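Local coordinates for protein putative regulator (Escherichia coli O6, PDB 3HFI) that probably regulates transcription, its UTRA domain being likely, as in related bacterial regulators, to sense a small-molecule effector, at residues A[26-31]-A[85-90]; A[55-60]-A[69-74]. One frame throughout, in Å; residues are numbered along the deposited sequence.

In the fold
Both contacts involve one antiparallel sheet of the UTRA domain, their centres about 8 Å apart. Contact 2 pairs the hairpin strands 51-60 and 65-73 close to the centre of the chain, whereas contact 1 lies at the surface, where the loop 85-90 rests against strand 26-35, at one edge of the sheet. The segments come in the order 26-31, 55-60, 69-74, 85-90, so contact 2 is nested within the loop that contact 1 closes. Strands 26-35 and 51-60 are sheet neighbours: Ile29 N approaches Glu56 O at 2.7 Å, a probable hydrogen bond. Together they illustrate a nested layout, with a hairpin inside and a connecting loop returning to the edge strand.

Contact 1: residues A[26-31]-A[85-90]; sequences TEVITS and DFNQHN
The edge strand 26-35 of the antiparallel sheet meets the loop leading into helix 91-99 chiefly through Val28 on the strand and Phe86 and Asn87 on the loop. Val28 projects toward the loop and touches it through CG2. With CG1 anti to the backbone N (chi1 174°), CG2 is set beside that nitrogen, and this branch meets Phe86, 3.6 Å from its C and 3.7 Å from its CB. The Phe86 ring itself leads away from the strand and packs against Ile81, Leu91 and Thr94, so the valine methyl meets the root of the side chain and the main chain rather than the aromatic face.

Asn87 brings its amide up to the edge of the strand, where it lies against Glu27 and Val28. As modelled, Asn87 ND2 stands 2.8 Å from Val28 N. The amide is probably turned over, so which of its ends is oxygen remains doubtful; with the group turned back, this approach may be a hydrogen bond. The loop is shaped from within. Asp85 OD1 accepts the backbone N of Asn87 at 2.9 Å, the N-H arriving from above the carboxylate plane, 54° out of it, and Asp85 O takes the backbone N of Gln88 at 2.8 Å. These bonds close a tight turn, from which Phe86 and Asn87 meet the strand. Farther along the same strand, as a neighbouring feature, Ile29 and Thr30 both face Glu56 on strand 51-60 in a classic beta bulge. The contact itself is an Asx turn in a connecting loop, lying against the edge strand of the antiparallel sheet in this UTRA domain.

Contact 2: residues A[55-60]-A[69-74]; sequences LERLRS and IENRIN
Arg57 and Asn71 form the side-chain hydrogen bond across this antiparallel beta hairpin, and they do so diagonally, since the backbone pairs Arg57 with Ile69 and Leu55 with Asn71. The arginine chain bends at chi3 (75°) and carries NH1 across to Asn71 OD1, 2.7 Å away. The donor meets a lone pair in the amide's carbonyl plane, but the bond is bent (143° at the hydrogen), OD1 lies near the guanidinium edge yet somewhat out of its plane, and the guanidinium and amide planes are turned 38° apart. Glu147 accepts from ND2 of the same asparagine, so both ends of the amide are engaged and its rotation is probably fixed.

On that face of the sheet, Ile69 packs against a second arginine, its CD1 over one face of the Arg59 guanidinium, offset toward the rim, 4.0 Å from NH1. Leu55 and Ile73 close the other end of the row, meeting at an angle with CD2 and CD1 3.9 Å apart. Leu91 of helix 91-99 packs against Leu55, Arg57, Asn71 and Ile73, placing these groups between sheet and helix.

The opposite face carries Glu56 and Glu70, extended side by side and pointing the same way, their carboxylate planes only moderately inclined to each other. Their OE2 atoms come within 4.1 Å, a like-charge approach that is probably eased by the partners of Glu70: Tyr54 at OE2, and Arg119 and Trp152 at OE1.

Between the two faces, the backbone of the hydrogen-bonded pair Arg57 and Ile69 is tied in both directions. Ile69 N gives to Arg57 O at 2.8 Å, while Ile69 O receives Arg57 N at 2.7 Å and a CA-H contact from Glu56 CA at 3.3 Å.

Contact 1: residues A[26-31]-A[85-90]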
loop_
_atom_site.group_PDB
_atom_site.type_symbol
_atom_site.label_atom_id
_atom_site.label_comp_id
_atom_site.label_asym_id
_atom_site.label_seq_id
_atom_site.Cartn_x
_atom_site.Cartn_y
_atom_site.Cartn_z
ATOM N N THR A 26 9.512 7.546 -12.503
ATOM C CA THR A 26 8.140 7.592 -12.964
ATOM C C THR A 26 8.031 8.715 -14.001
ATOM O O THR A 26 8.477 9.840 -13.755
ATOM C CB THR A 26 7.154 7.717 -11.788
ATOM O OG1 THR A 26 6.441 8.961 -11.845
ATOM C CG2 THR A 26 7.875 7.565 -10.455
ATOM N N GLU A 27 7.473 8.392 -15.172
ATOM C CA GLU A 27 7.231 9.383 -16.251
ATOM C C GLU A 27 5.735 9.533 -16.581
ATOM O O GLU A 27 5.031 8.533 -16.685
ATOM C CB GLU A 27 7.972 8.977 -17.515
ATOM C CG GLU A 27 7.572 7.592 -18.013
ATOM C CD GLU A 27 8.738 6.813 -18.592
ATOM O OE1 GLU A 27 9.239 7.248 -19.658
ATOM O OE2 GLU A 27 9.146 5.774 -17.981
ATOM N N VAL A 28 5.259 10.768 -16.740
ATOM C CA VAL A 28 3.872 11.011 -17.116
ATOM C C VAL A 28 3.730 10.707 -18.586
ATOM O O VAL A 28 4.491 11.202 -19.377
ATOM C CB VAL A 28 3.405 12.453 -16.773
ATOM C CG1 VAL A 28 2.013 12.718 -17.321
ATOM C CG2 VAL A 28 3.341 12.644 -15.241
ATOM N N ILE A 29 2.820 9.809 -18.932
ATOM C CA ILE A 29 2.540 9.458 -20.331
ATOM C C ILE A 29 1.492 10.442 -20.845
ATOM O O ILE A 29 1.604 11.009 -21.924
ATOM C CB ILE A 29 1.981 8.016 -20.419
ATOM C CG1 ILE A 29 3.103 7.007 -20.099
ATOM C CG2 ILE A 29 1.423 7.737 -21.773
ATOM C CD1 ILE A 29 2.616 5.579 -19.742
ATOM N N THR A 30 0.460 10.653 -20.058
ATOM C CA THR A 30 -0.631 11.484 -20.495
ATOM C C THR A 30 -1.426 11.986 -19.331
ATOM O O THR A 30 -1.401 11.410 -18.226
ATOM C CB THR A 30 -1.539 10.762 -21.562
ATOM O OG1 THR A 30 -2.207 11.754 -22.324
ATOM C CG2 THR A 30 -2.549 9.858 -20.970
ATOM N N SER A 31 -2.088 13.108 -19.570
ATOM C CA SER A 31 -3.098 13.587 -18.652
ATOM C C SER A 31 -4.320 14.200 -19.307
ATOM O O SER A 31 -4.275 14.593 -20.425
ATOM C CB SER A 31 -2.497 14.545 -17.626
ATOM O OG SER A 31 -2.130 15.759 -18.165
ATOM N N ASP A 85 3.571 19.952 -13.498
ATOM C CA ASP A 85 4.237 18.949 -14.337
ATOM C C ASP A 85 4.745 17.830 -13.431
ATOM O O ASP A 85 5.764 17.967 -12.741
ATOM C CB ASP A 85 5.413 19.553 -15.174
ATOM C CG ASP A 85 6.122 18.494 -16.104
ATOM O OD1 ASP A 85 5.681 17.302 -16.218
ATOM O OD2 ASP A 85 7.142 18.867 -16.722
ATOM N N PHE A 86 4.070 16.700 -13.479
ATOM C CA PHE A 86 4.434 15.592 -12.634
ATOM C C PHE A 86 5.545 14.707 -13.228
ATOM O O PHE A 86 5.842 13.628 -12.685
ATOM C CB PHE A 86 3.191 14.775 -12.273
ATOM C CG PHE A 86 2.196 15.526 -11.413
ATOM C CD1 PHE A 86 0.975 15.945 -11.938
ATOM C CD2 PHE A 86 2.488 15.800 -10.077
ATOM C CE1 PHE A 86 0.051 16.621 -11.144
ATOM C CE2 PHE A 86 1.567 16.479 -9.275
ATOM C CZ PHE A 86 0.358 16.892 -9.807
ATOM N N ASN A 87 6.161 15.152 -14.328
ATOM C CA ASN A 87 7.509 14.694 -14.682
ATOM C C ASN A 87 8.536 15.417 -13.802
ATOM O O ASN A 87 9.677 14.980 -13.674
ATOM C CB ASN A 87 7.819 14.940 -16.178
ATOM C CG ASN A 87 7.162 13.906 -17.101
ATOM O OD1 ASN A 87 6.506 14.252 -18.091
ATOM N ND2 ASN A 87 7.337 12.638 -16.779
ATOM N N GLN A 88 8.112 16.529 -13.203
ATOM C CA GLN A 88 8.980 17.385 -12.372
ATOM C C GLN A 88 8.596 17.412 -10.873
ATOM O O GLN A 88 9.340 17.926 -10.044
ATOM C CB GLN A 88 8.974 18.838 -12.933
ATOM C CG GLN A 88 9.740 19.059 -14.240
ATOM C CD GLN A 88 11.245 18.859 -14.057
ATOM O OE1 GLN A 88 11.707 17.732 -13.811
ATOM N NE2 GLN A 88 12.019 19.952 -14.159
ATOM N N HIS A 89 7.425 16.884 -10.529
ATOM C CA HIS A 89 6.940 16.927 -9.157
ATOM C C HIS A 89 6.394 15.588 -8.832
ATOM O O HIS A 89 6.030 14.854 -9.744
ATOM C CB HIS A 89 5.890 18.010 -9.013
ATOM C CG HIS A 89 6.479 19.371 -9.113
ATOM N ND1 HIS A 89 6.453 20.110 -10.278
ATOM C CD2 HIS A 89 7.217 20.086 -8.231
ATOM C CE1 HIS A 89 7.106 21.248 -10.094
ATOM N NE2 HIS A 89 7.586 21.256 -8.864
ATOM N N ASN A 90 6.385 15.243 -7.546
ATOM C CA ASN A 90 5.790 13.983 -7.068
ATOM C C ASN A 90 4.295 14.169 -6.758
ATOM O O ASN A 90 3.885 15.195 -6.191
ATOM C CB ASN A 90 6.520 13.492 -5.818
ATOM C CG ASN A 90 7.995 13.278 -6.054
ATOM O OD1 ASN A 90 8.843 13.793 -5.305
ATOM N ND2 ASN A 90 8.320 12.531 -7.110
#

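Contact 2: residues A[55-60]-A[69-74]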
loop_
_atom_site.group_PDB
_atom_site.type_symbol
_atom_site.label_atom_id
_atom_site.label_comp_id
_atom_site.label_asym_id
_atom_site.label_seq_id
_atom_site.Cartn_x
_atom_site.Cartn_y
_atom_site.Cartn_z
ATOM N N LEU A 55 -4.377 11.025 -14.733
ATOM C CA LEU A 55 -2.941 10.999 -14.991
ATOM C C LEU A 55 -2.549 9.577 -15.264
ATOM O O LEU A 55 -2.861 8.683 -14.466
ATOM C CB LEU A 55 -2.209 11.437 -13.747
ATOM C CG LEU A 55 -1.380 12.643 -13.568
ATOM C CD1 LEU A 55 -2.018 13.920 -14.189
ATOM C CD2 LEU A 55 -1.065 12.754 -12.056
ATOM N N GLU A 56 -1.831 9.350 -16.350
ATOM C CA GLU A 56 -1.256 8.040 -16.606
ATOM C C GLU A 56 0.260 8.133 -16.485
ATOM O O GLU A 56 0.898 8.968 -17.166
ATOM C CB GLU A 56 -1.644 7.583 -18.017
ATOM C CG GLU A 56 -1.392 6.134 -18.345
ATOM C CD GLU A 56 -1.926 5.776 -19.775
ATOM O OE1 GLU A 56 -1.854 6.610 -20.715
ATOM O OE2 GLU A 56 -2.435 4.647 -19.949
ATOM N N ARG A 57 0.819 7.270 -15.643
ATOM C CA ARG A 57 2.227 7.327 -15.242
ATOM C C ARG A 57 2.844 5.952 -15.330
ATOM O O ARG A 57 2.209 4.960 -14.966
ATOM C CB ARG A 57 2.323 7.854 -13.819
ATOM C CG ARG A 57 2.020 9.346 -13.757
ATOM C CD ARG A 57 1.410 9.714 -12.459
ATOM N NE ARG A 57 2.427 9.711 -11.447
ATOM C CZ ARG A 57 2.390 9.030 -10.301
ATOM N NH1 ARG A 57 1.371 8.253 -9.922
ATOM N NH2 ARG A 57 3.421 9.138 -9.495
ATOM N N LEU A 58 4.067 5.897 -15.858
ATOM C CA LEU A 58 4.747 4.635 -16.061
ATOM C C LEU A 58 5.927 4.661 -15.123
ATOM O O LEU A 58 6.751 5.572 -15.167
ATOM C CB LEU A 58 5.193 4.450 -17.521
ATOM C CG LEU A 58 5.840 3.106 -17.885
ATOM C CD1 LEU A 58 4.818 1.986 -17.956
ATOM C CD2 LEU A 58 6.579 3.211 -19.201
ATOM N N ARG A 59 5.966 3.698 -14.225
ATOM C CA ARG A 59 7.008 3.672 -13.230
ATOM C C ARG A 59 7.965 2.599 -13.624
ATOM O O ARG A 59 7.545 1.465 -13.823
ATOM C CB ARG A 59 6.463 3.338 -11.878
ATOM C CG ARG A 59 7.547 2.879 -10.937
ATOM C CD ARG A 59 7.119 3.147 -9.520
ATOM N NE ARG A 59 6.798 4.565 -9.411
ATOM C CZ ARG A 59 5.965 5.086 -8.520
ATOM N NH1 ARG A 59 5.342 4.314 -7.627
ATOM N NH2 ARG A 59 5.745 6.393 -8.522
ATOM N N SER A 60 9.240 2.959 -13.751
ATOM C CA SER A 60 10.286 1.976 -14.012
ATOM C C SER A 60 11.299 1.918 -12.856
ATOM O O SER A 60 11.660 2.928 -12.223
ATOM C CB SER A 60 10.947 2.204 -15.379
ATOM O OG SER A 60 11.244 3.564 -15.599
ATOM N N ILE A 69 0.354 3.258 -13.850
ATOM C CA ILE A 69 -0.516 3.848 -12.864
ATOM C C ILE A 69 -1.439 4.829 -13.550
ATOM O O ILE A 69 -0.968 5.712 -14.285
ATOM C CB ILE A 69 0.280 4.598 -11.783
ATOM C CG1 ILE A 69 1.429 3.702 -11.259
ATOM C CG2 ILE A 69 -0.694 5.074 -10.667
ATOM C CD1 ILE A 69 2.342 4.371 -10.237
ATOM N N GLU A 70 -2.739 4.687 -13.303
ATOM C CA GLU A 70 -3.766 5.645 -13.757
ATOM C C GLU A 70 -4.410 6.251 -12.535
ATOM O O GLU A 70 -5.122 5.556 -11.791
ATOM C CB GLU A 70 -4.800 4.895 -14.556
ATOM C CG GLU A 70 -4.205 4.289 -15.743
ATOM C CD GLU A 70 -5.251 3.599 -16.555
ATOM O OE1 GLU A 70 -5.540 2.409 -16.256
ATOM O OE2 GLU A 70 -5.751 4.249 -17.510
ATOM N N ASN A 71 -4.090 7.501 -12.258
ATOM C CA ASN A 71 -4.622 8.216 -11.126
ATOM C C ASN A 71 -5.826 9.075 -11.564
ATOM O O ASN A 71 -5.792 9.696 -12.630
ATOM C CB ASN A 71 -3.543 9.159 -10.539
ATOM C CG ASN A 71 -2.287 8.462 -10.153
ATOM O OD1 ASN A 71 -1.218 8.702 -10.718
ATOM N ND2 ASN A 71 -2.385 7.630 -9.124
ATOM N N ARG A 72 -6.862 9.139 -10.745
ATOM C CA ARG A 72 -7.961 10.028 -10.952
ATOM C C ARG A 72 -8.161 10.807 -9.649
ATOM O O ARG A 72 -8.423 10.242 -8.594
ATOM C CB ARG A 72 -9.188 9.221 -11.291
ATOM C CG ARG A 72 -9.220 8.776 -12.755
ATOM C CD ARG A 72 -10.278 7.813 -13.028
ATOM N NE ARG A 72 -10.388 7.472 -14.460
ATOM C CZ ARG A 72 -9.864 6.372 -14.999
ATOM N NH1 ARG A 72 -9.139 5.553 -14.281
ATOM N NH2 ARG A 72 -10.005 6.119 -16.277
ATOM N N ILE A 73 -8.051 12.120 -9.767
ATOM C CA ILE A 73 -7.887 13.064 -8.657
ATOM C C ILE A 73 -9.034 14.074 -8.600
ATOM O O ILE A 73 -9.357 14.700 -9.622
ATOM C CB ILE A 73 -6.545 13.837 -8.801
ATOM C CG1 ILE A 73 -5.368 12.845 -8.794
ATOM C CG2 ILE A 73 -6.415 14.775 -7.642
ATOM C CD1 ILE A 73 -4.297 13.131 -9.858
ATOM N N ASN A 74 -9.656 14.216 -7.416
ATOM C CA ASN A 74 -10.653 15.245 -7.193
ATOM C C ASN A 74 -9.945 16.593 -7.094
ATOM O O ASN A 74 -9.370 16.944 -6.068
ATOM C CB ASN A 74 -11.406 14.971 -5.897
ATOM C CG ASN A 74 -12.474 15.974 -5.636
ATOM O OD1 ASN A 74 -12.681 16.899 -6.427
ATOM N ND2 ASN A 74 -13.195 15.791 -4.552
#